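Local coordinates for protein Hcp1 family type VI secretion system effector (Yersinia pestis, PDB 3V4H) that is probably a secreted type VI secretion system component of the Hcp family, whose members form hexameric rings that stack into the tube of the secretion apparatus, at residues M29-D34 with F80-Y85; W54-A59 with F151-M156. All coordinates share one frame; numbering follows the deposited sequence.

Contact 1 of 2, residues M29-D34 with F80-Y85; sequences MFIKID and FCFAHY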
loop_
_atom_site.group_PDB
_atom_site.type_symbol
_atom_site.label_atom_id
_atom_site.label_comp_id
_atom_site.label_asym_id
_atom_site.label_seq_id
_atom_site.Cartn_x
_atom_site.Cartn_y
_atom_site.Cartn_z
ATOM N N MET A 29 8.737 -7.922 27.284
ATOM C CA MET A 29 8.140 -6.617 27.514
ATOM C C MET A 29 6.961 -6.786 28.446
ATOM O O MET A 29 6.129 -7.671 28.237
ATOM C CB MET A 29 7.673 -6.033 26.186
ATOM C CG MET A 29 8.749 -5.934 25.126
ATOM S SD MET A 29 8.126 -5.166 23.629
ATOM C CE MET A 29 7.577 -6.578 22.684
ATOM N N PHE A 30 6.850 -5.925 29.451
ATOM C CA PHE A 30 5.761 -6.047 30.421
ATOM C C PHE A 30 5.136 -4.721 30.684
ATOM O O PHE A 30 5.832 -3.715 30.716
ATOM C CB PHE A 30 6.287 -6.584 31.744
ATOM C CG PHE A 30 6.984 -7.899 31.608
ATOM C CD1 PHE A 30 6.266 -9.061 31.523
ATOM C CD2 PHE A 30 8.360 -7.962 31.515
ATOM C CE1 PHE A 30 6.903 -10.283 31.370
ATOM C CE2 PHE A 30 9.006 -9.177 31.354
ATOM C CZ PHE A 30 8.271 -10.339 31.287
ATOM N N ILE A 31 3.850 -4.717 30.948
ATOM C CA ILE A 31 3.217 -3.502 31.462
ATOM C C ILE A 31 2.407 -3.843 32.716
ATOM O O ILE A 31 1.648 -4.828 32.754
ATOM C CB ILE A 31 2.454 -2.764 30.340
ATOM C CG1 ILE A 31 2.237 -1.299 30.720
ATOM C CG2 ILE A 31 1.168 -3.475 29.996
ATOM C CD1 ILE A 31 1.966 -0.336 29.585
ATOM N N LYS A 32 2.592 -3.055 33.764
ATOM C CA LYS A 32 1.894 -3.255 35.041
ATOM C C LYS A 32 0.962 -2.070 35.233
ATOM O O LYS A 32 1.422 -0.942 35.306
ATOM C CB LYS A 32 2.902 -3.305 36.187
ATOM C CG LYS A 32 2.262 -3.444 37.574
ATOM C CD LYS A 32 2.809 -2.451 38.562
ATOM C CE LYS A 32 3.866 -3.054 39.465
ATOM N NZ LYS A 32 3.259 -3.569 40.731
ATOM N N ILE A 33 -0.336 -2.322 35.273
ATOM C CA ILE A 33 -1.328 -1.245 35.286
ATOM C C ILE A 33 -2.121 -1.283 36.604
ATOM O O ILE A 33 -2.714 -2.310 36.945
ATOM C CB ILE A 33 -2.335 -1.420 34.163
ATOM C CG1 ILE A 33 -1.656 -1.255 32.821
ATOM C CG2 ILE A 33 -3.497 -0.450 34.332
ATOM C CD1 ILE A 33 -2.568 -1.523 31.655
ATOM N N ASP A 34 -2.149 -0.191 37.340
ATOM C CA ASP A 34 -2.793 -0.198 38.640
ATOM C C ASP A 34 -4.208 -0.665 38.591
ATOM O O ASP A 34 -5.003 -0.159 37.854
ATOM C CB ASP A 34 -2.757 1.170 39.278
ATOM C CG ASP A 34 -1.538 1.372 40.128
ATOM O OD1 ASP A 34 -1.015 0.403 40.671
ATOM O OD2 ASP A 34 -1.078 2.509 40.237
ATOM N N PHE A 80 0.440 6.712 24.673
ATOM C CA PHE A 80 1.276 5.472 24.626
ATOM C C PHE A 80 0.343 4.425 24.087
ATOM O O PHE A 80 -0.851 4.472 24.385
ATOM C CB PHE A 80 1.796 5.079 26.014
ATOM C CG PHE A 80 2.854 3.986 25.996
ATOM C CD1 PHE A 80 4.184 4.273 25.733
ATOM C CD2 PHE A 80 2.496 2.690 26.243
ATOM C CE1 PHE A 80 5.123 3.275 25.758
ATOM C CE2 PHE A 80 3.444 1.691 26.259
ATOM C CZ PHE A 80 4.741 1.981 25.984
ATOM N N CYS A 81 0.899 3.536 23.240
ATOM C CA CYS A 81 0.211 2.458 22.539
ATOM C C CYS A 81 0.901 1.143 22.879
ATOM O O CYS A 81 2.152 1.099 22.948
ATOM C CB CYS A 81 0.330 2.631 21.004
ATOM S SG CYS A 81 -0.727 3.930 20.278
ATOM N N PHE A 82 0.109 0.110 23.168
ATOM C CA PHE A 82 0.633 -1.271 23.217
ATOM C C PHE A 82 -0.432 -2.251 22.796
ATOM O O PHE A 82 -1.634 -1.935 22.849
ATOM C CB PHE A 82 1.181 -1.652 24.594
ATOM C CG PHE A 82 0.163 -1.859 25.643
ATOM C CD1 PHE A 82 -0.301 -3.135 25.936
ATOM C CD2 PHE A 82 -0.290 -0.797 26.416
ATOM C CE1 PHE A 82 -1.255 -3.341 26.929
ATOM C CE2 PHE A 82 -1.254 -0.979 27.388
ATOM C CZ PHE A 82 -1.739 -2.253 27.650
ATOM N N ALA A 83 0.051 -3.424 22.403
ATOM C CA ALA A 83 -0.694 -4.606 22.029
ATOM C C ALA A 83 -0.431 -5.758 23.000
ATOM O O ALA A 83 0.728 -6.009 23.410
ATOM C CB ALA A 83 -0.245 -5.071 20.625
ATOM N N HIS A 84 -1.471 -6.523 23.316
ATOM C CA HIS A 84 -1.336 -7.801 24.056
ATOM C C HIS A 84 -2.375 -8.783 23.563
ATOM O O HIS A 84 -3.301 -8.403 22.869
ATOM C CB HIS A 84 -1.483 -7.562 25.590
ATOM C CG HIS A 84 -2.878 -7.156 26.022
ATOM N ND1 HIS A 84 -3.579 -7.837 26.954
ATOM C CD2 HIS A 84 -3.726 -6.161 25.550
ATOM C CE1 HIS A 84 -4.801 -7.287 27.060
ATOM N NE2 HIS A 84 -4.880 -6.258 26.219
ATOM N N TYR A 85 -2.224 -10.069 23.886
ATOM C CA TYR A 85 -3.306 -11.013 23.670
ATOM C C TYR A 85 -4.497 -10.676 24.542
ATOM O O TYR A 85 -4.342 -10.080 25.624
ATOM C CB TYR A 85 -2.830 -12.419 23.982
ATOM C CG TYR A 85 -1.816 -12.902 22.981
ATOM C CD1 TYR A 85 -2.112 -12.902 21.623
ATOM C CD2 TYR A 85 -0.561 -13.329 23.390
ATOM C CE1 TYR A 85 -1.185 -13.317 20.679
ATOM C CE2 TYR A 85 0.369 -13.791 22.462
ATOM C CZ TYR A 85 0.057 -13.773 21.110
ATOM O OH TYR A 85 0.985 -14.213 20.188
#

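Contact 2 of 2, residues W54-A59 with F151-M156; sequences WNWDVA and FSFTKM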
loop_
_atom_site.group_PDB
_atom_site.type_symbol
_atom_site.label_atom_id
_atom_site.label_comp_id
_atom_site.label_asym_id
_atom_site.label_seq_id
_atom_site.Cartn_x
_atom_site.Cartn_y
_atom_site.Cartn_z
ATOM N N TRP A 54 4.610 -1.990 20.806
ATOM C CA TRP A 54 4.306 -0.670 21.370
ATOM C C TRP A 54 4.840 0.447 20.558
ATOM O O TRP A 54 5.727 0.269 19.752
ATOM C CB TRP A 54 4.864 -0.540 22.810
ATOM C CG TRP A 54 6.359 -0.581 22.875
ATOM C CD1 TRP A 54 7.182 -1.687 22.714
ATOM C CD2 TRP A 54 7.273 0.535 23.098
ATOM N NE1 TRP A 54 8.485 -1.324 22.817
ATOM C CE2 TRP A 54 8.607 -0.012 23.054
ATOM C CE3 TRP A 54 7.114 1.873 23.341
ATOM C CZ2 TRP A 54 9.742 0.785 23.237
ATOM C CZ3 TRP A 54 8.257 2.674 23.535
ATOM C CH2 TRP A 54 9.519 2.147 23.498
ATOM N N ASN A 55 4.348 1.665 20.798
ATOM C CA ASN A 55 4.944 2.782 20.174
ATOM C C ASN A 55 4.454 4.040 20.875
ATOM O O ASN A 55 3.525 3.948 21.651
ATOM C CB ASN A 55 4.657 2.812 18.674
ATOM C CG ASN A 55 3.179 2.915 18.381
ATOM O OD1 ASN A 55 2.567 3.965 18.580
ATOM N ND2 ASN A 55 2.601 1.828 17.922
ATOM N N TRP A 56 5.200 5.126 20.693
ATOM C CA TRP A 56 4.978 6.394 21.380
ATOM C C TRP A 56 5.807 7.429 20.697
ATOM O O TRP A 56 6.956 7.155 20.284
ATOM C CB TRP A 56 5.463 6.287 22.834
ATOM C CG TRP A 56 5.086 7.499 23.602
ATOM C CD1 TRP A 56 3.867 8.142 23.585
ATOM C CD2 TRP A 56 5.934 8.310 24.486
ATOM N NE1 TRP A 56 3.890 9.253 24.391
ATOM C CE2 TRP A 56 5.111 9.413 24.944
ATOM C CE3 TRP A 56 7.239 8.224 24.925
ATOM C CZ2 TRP A 56 5.592 10.384 25.821
ATOM C CZ3 TRP A 56 7.727 9.217 25.792
ATOM C CH2 TRP A 56 6.908 10.260 26.244
ATOM N N ASP A 57 5.265 8.613 20.507
ATOM C CA ASP A 57 6.101 9.695 19.975
ATOM C C ASP A 57 5.794 11.072 20.468
ATOM O O ASP A 57 4.753 11.341 20.987
ATOM C CB ASP A 57 6.094 9.731 18.474
ATOM C CG ASP A 57 4.761 9.957 17.935
ATOM O OD1 ASP A 57 3.857 10.005 18.763
ATOM O OD2 ASP A 57 4.647 10.054 16.682
ATOM N N VAL A 58 6.770 11.925 20.221
ATOM C CA VAL A 58 6.816 13.262 20.672
ATOM C C VAL A 58 7.432 14.066 19.533
ATOM O O VAL A 58 8.435 13.649 18.903
ATOM C CB VAL A 58 7.712 13.300 21.926
ATOM C CG1 VAL A 58 8.217 14.688 22.191
ATOM C CG2 VAL A 58 6.968 12.719 23.126
ATOM N N ALA A 59 6.847 15.222 19.282
ATOM C CA ALA A 59 7.240 16.066 18.172
ATOM C C ALA A 59 7.158 17.528 18.586
ATOM O O ALA A 59 6.298 17.914 19.383
ATOM C CB ALA A 59 6.336 15.807 16.979
ATOM N N PHE A 151 -3.299 5.023 25.634
ATOM C CA PHE A 151 -3.677 5.762 26.860
ATOM C C PHE A 151 -3.051 7.135 27.015
ATOM O O PHE A 151 -1.975 7.426 26.472
ATOM C CB PHE A 151 -3.478 4.916 28.130
ATOM C CG PHE A 151 -2.044 4.470 28.409
ATOM C CD1 PHE A 151 -1.116 5.334 28.948
ATOM C CD2 PHE A 151 -1.677 3.158 28.238
ATOM C CE1 PHE A 151 0.158 4.910 29.276
ATOM C CE2 PHE A 151 -0.395 2.719 28.549
ATOM C CZ PHE A 151 0.513 3.603 29.089
ATOM N N SER A 152 -3.810 7.986 27.691
ATOM C CA SER A 152 -3.426 9.335 28.112
ATOM C C SER A 152 -2.563 9.302 29.337
ATOM O O SER A 152 -2.666 8.348 30.087
ATOM C CB SER A 152 -4.675 10.066 28.584
ATOM O OG SER A 152 -4.938 11.050 27.662
ATOM N N PHE A 153 -1.794 10.372 29.593
ATOM C CA PHE A 153 -1.102 10.519 30.880
ATOM C C PHE A 153 -0.704 11.979 31.147
ATOM O O PHE A 153 -0.567 12.796 30.231
ATOM C CB PHE A 153 0.099 9.551 30.990
ATOM C CG PHE A 153 1.074 9.670 29.856
ATOM C CD1 PHE A 153 2.133 10.581 29.913
ATOM C CD2 PHE A 153 0.914 8.915 28.712
ATOM C CE1 PHE A 153 3.006 10.735 28.856
ATOM C CE2 PHE A 153 1.808 9.026 27.652
ATOM C CZ PHE A 153 2.844 9.929 27.715
ATOM N N THR A 154 -0.592 12.345 32.419
ATOM C CA THR A 154 -0.213 13.710 32.761
ATOM C C THR A 154 1.291 13.853 32.975
ATOM O O THR A 154 1.828 14.921 32.757
ATOM C CB THR A 154 -1.020 14.212 33.975
ATOM O OG1 THR A 154 -1.016 13.190 34.975
ATOM C CG2 THR A 154 -2.459 14.484 33.553
ATOM N N LYS A 155 1.961 12.779 33.395
ATOM C CA LYS A 155 3.407 12.768 33.586
ATOM C C LYS A 155 3.974 11.429 33.181
ATOM O O LYS A 155 3.258 10.427 33.173
ATOM C CB LYS A 155 3.776 12.988 35.049
ATOM C CG LYS A 155 3.169 14.244 35.642
ATOM C CD LYS A 155 3.703 14.519 37.035
ATOM C CE LYS A 155 2.840 13.928 38.137
ATOM N NZ LYS A 155 3.047 14.720 39.369
ATOM N N MET A 156 5.262 11.427 32.852
ATOM C CA MET A 156 5.996 10.185 32.650
ATOM C C MET A 156 7.451 10.325 33.060
ATOM O O MET A 156 7.999 11.412 33.022
ATOM C CB MET A 156 5.931 9.765 31.163
ATOM C CG MET A 156 6.591 10.694 30.145
ATOM S SD MET A 156 8.393 10.557 30.003
ATOM C CE MET A 156 8.549 8.805 29.905
#

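Contact 1 of 2, residues M29-D34 with F80-Y85
Phe80 O accepts a probable backbone hydrogen bond from Phe151 N at 2.8 Å, within its own sheet. The Phe80 ring meets Ile31 across this contact. Between the two segments themselves the contact is apolar. Strand 29-33 and strand 76-85 belong to the two different sheets of the Hcp beta-barrel; the axes of 29-33 and 80-85 approach to 9.5 Å at 103°, so packing is confined to a small patch around Ile31 and Phe82. Ile31 works with both branches. Its CG2 lies over one face of the Phe82 ring, 4.1 Å from the centroid and 21° off the normal, a CH-pi contact offset toward the rim. Its other arm, with CG1 anti to the backbone N (chi1 -159°), carries CD1 to 3.9 Å from Phe82 CD2 and to 4.2 Å from Phe80 CE2, bridging the two phenylalanines. Ile33, whose side chain points against that of Phe82, brings CD1 to 4.2 Å from Phe82 CZ. Val106 and Ile49 add contacts to Ile31, while Phe108 and Phe125 meet the Phe80 ring. All four touching residues are buried, which implies that dispersion and hydrophobic burial, rather than directional polar bonds, join the sheets here.

Contact 2 of 2, residues W54-A59 with F151-M156
Trp56 reaches across to Phe153 and Met156 inside the Hcp beta-barrel, where strand 53-59 of one sheet faces the connection by which the chain passes from strand 146-152 to strand 155-162 of the other sheet. From CB, CG is anti to the backbone N (chi1 -173°), which carries the ring system away from its own strand toward residues 151-156. At the five-membered ring, NE1 is hydrogen-bonded to the backbone oxygen of Ser78, which satisfies a buried N-H and restrains the indole's rotation. The same nitrogen lies in the plane of the Phe153 ring at its edge, 3.5 Å from Phe153 CZ. Next along, Trp56 CE2 sits 3.6 Å from that carbon, and Trp56 CZ2 is nearer still at 3.4 Å. The two ring planes are inclined at 58°, with the Phe153 centroid 5.5 Å from that of the five-membered ring, an oblique pairing. Val58 of the same strand places CG2 over one face of the indole, offset toward its rim. Phe153 in turn meets Phe125 and Val128, so the tryptophan joins a wider apolar cluster. Outside the barrel core, strand 53-59 pairs antiparallel with a strand of a second subunit, which continues the sheet across the interface, so the backbone of Trp56 is part of that junction while its indole turns toward residues 151-156. At the far tip, Met156, its chain bent at chi2 and chi3, forms a Met-aromatic contact: SD is 5.2 Å from the centroid of the six-membered ring and 63° off its normal, while Trp56 CH2 touches Met156 CG at 3.9 Å.

Contacts 1 and 2 have centres about 13 Å apart and both join the two sheets of the barrel. Strand 76-85, which supplies residues 80-85 to contact 1, lies between strand 53-59, which carries Trp56 of contact 2, and strand 146-152, whose end begins segment 151-156. A probable hydrogen bond from Cys81 N to Asn55 O, 3.1 Å, ties it to the first of these neighbours. Phe80 CE1 also packs against Trp54 CE3 at 3.4 Å. The centre of contact 1 is about 4 Å from the centre of the chain, that of contact 2 about 10 Å, nearer the edge where strand 53-59 pairs with a strand of a neighbouring subunit and the sheet runs on.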